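Local coordinates for protein 16S rRNA (adenine(1408)-N(1))-methyltransferase (Escherichia coli, PDB 3P2E) that methylates N1 of adenine 1408 in the 16S rRNA of assembled 30S subunits, using S-adenosyl-L-methionine, and so confers resistance to various aminoglycosides, at residues 183-186 / 187-191. Numbering follows the deposited sequence.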
# COMPACT_ATOMS: atom_id res chain seq x y z
N LYS A 183 -2.75 -8.58 -14.93
CA LYS A 183 -3.75 -7.94 -15.77
C LYS A 183 -3.36 -6.53 -16.19
O LYS A 183 -2.84 -5.77 -15.38
CB LYS A 183 -5.09 -7.90 -15.02
CG LYS A 183 -6.27 -7.39 -15.84
CD LYS A 183 -7.56 -7.49 -15.04
CE LYS A 183 -8.78 -7.09 -15.86
NZ LYS A 183 -10.04 -7.22 -15.07
N GLU A 184 -3.61 -6.20 -17.45
CA GLU A 184 -3.31 -4.86 -17.94
C GLU A 184 -4.59 -4.04 -17.78
O GLU A 184 -5.64 -4.41 -18.32
CB GLU A 184 -2.88 -4.91 -19.41
CG GLU A 184 -2.42 -3.57 -19.97
CD GLU A 184 -1.71 -3.71 -21.31
OE1 GLU A 184 -1.34 -2.67 -21.89
OE2 GLU A 184 -1.52 -4.85 -21.77
N LEU A 185 -4.51 -2.95 -17.03
CA LEU A 185 -5.66 -2.10 -16.77
C LEU A 185 -5.57 -0.78 -17.54
O LEU A 185 -4.49 -0.39 -17.98
CB LEU A 185 -5.77 -1.84 -15.27
CG LEU A 185 -5.88 -3.12 -14.42
CD1 LEU A 185 -5.57 -2.81 -12.96
CD2 LEU A 185 -7.27 -3.72 -14.58
N ASP A 186 -6.70 -0.09 -17.69
CA ASP A 186 -6.73 1.18 -18.42
C ASP A 186 -6.99 2.41 -17.57
O ASP A 186 -7.18 2.32 -16.36
CB ASP A 186 -7.78 1.12 -19.55
CG ASP A 186 -9.17 0.75 -19.06
OD1 ASP A 186 -9.50 1.04 -17.89
OD2 ASP A 186 -9.94 0.17 -19.85
N ASN A 187 -6.97 3.58 -18.21
CA ASN A 187 -7.20 4.83 -17.50
C ASN A 187 -8.54 4.82 -16.76
O ASN A 187 -8.62 5.28 -15.63
CB ASN A 187 -7.18 6.02 -18.46
CG ASN A 187 -5.79 6.31 -19.00
OD1 ASN A 187 -5.24 7.40 -18.79
ND2 ASN A 187 -5.23 5.35 -19.71
N GLU A 188 -9.58 4.30 -17.40
CA GLU A 188 -10.90 4.27 -16.77
C GLU A 188 -10.85 3.59 -15.41
O GLU A 188 -11.44 4.07 -14.44
CB GLU A 188 -11.92 3.54 -17.66
CG GLU A 188 -13.35 3.78 -17.24
CD GLU A 188 -14.33 2.85 -17.91
OE1 GLU A 188 -14.21 2.62 -19.14
OE2 GLU A 188 -15.25 2.35 -17.22
N TYR A 189 -10.14 2.47 -15.34
CA TYR A 189 -10.01 1.73 -14.10
C TYR A 189 -9.35 2.56 -12.99
O TYR A 189 -9.72 2.46 -11.81
CB TYR A 189 -9.17 0.47 -14.31
CG TYR A 189 -8.95 -0.28 -13.03
CD1 TYR A 189 -9.97 -1.05 -12.48
CD2 TYR A 189 -7.77 -0.13 -12.30
CE1 TYR A 189 -9.83 -1.66 -11.25
CE2 TYR A 189 -7.61 -0.74 -11.06
CZ TYR A 189 -8.65 -1.49 -10.54
OH TYR A 189 -8.53 -2.07 -9.30
N VAL A 190 -8.37 3.38 -13.37
CA VAL A 190 -7.65 4.20 -12.41
C VAL A 190 -8.47 5.39 -11.92
O VAL A 190 -8.18 5.96 -10.86
CB VAL A 190 -6.31 4.68 -13.02
CG1 VAL A 190 -5.53 5.52 -12.02
CG2 VAL A 190 -5.50 3.45 -13.45
N LYS A 191 -9.50 5.76 -12.67
CA LYS A 191 -10.34 6.89 -12.30
C LYS A 191 -11.08 6.68 -10.98
O LYS A 191 -11.64 7.63 -10.42
CB LYS A 191 -11.35 7.19 -13.41
CG LYS A 191 -10.70 7.72 -14.68
CD LYS A 191 -11.75 8.16 -15.70
CE LYS A 191 -11.08 8.71 -16.96
NZ LYS A 191 -12.08 9.17 -17.96
O HOH W 1 -12.14 1.75 -20.55
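D186 and Y189 meet where strand 178-185 ends and the short helix 187-190 begins. The D186 side chain leaves CB and turns back over the first turn of the helix, because chi1 of 55° sets CG between the backbone N and the carbonyl carbon. OD1 then takes the backbone N-H of Y189 at 3.0 Å, the N approaching nearly along the C-O axis of the carboxylate with an angle of 156° at the hydrogen. The same OD1 rests 3.5 Å from CB of E188. OD2, the other oxygen, receives a hydrogen bond from a water, 2.8 Å away, that also donates to E188 OE1 at 2.7 Å; the shared water may ease the repulsion between two carboxylates of like charge. This is a classic aspartate N-cap, and the negative charge at the positive end of the helix dipole is probably favourable. The cap follows directly on 178-185, an edge strand of the class I (Rossmann-like) methyltransferase fold, and V190 on the helix packs against F105, a residue of the S-adenosyl-L-methionine site. D186 O accepts a weak hydrogen bond from V190 N, 3.4 Å away. One residue back, L185 meets the Y189 ring, which swings toward the strand with its CG anti to the backbone N (chi1 177°). L185 CD2 lies over one ring face as a CH-pi contact, 4.3 Å from the centroid, while CD1 reaches CE2 at 3.5 Å. Y189 also touches R211 on the neighbouring antiparallel strand 209-215.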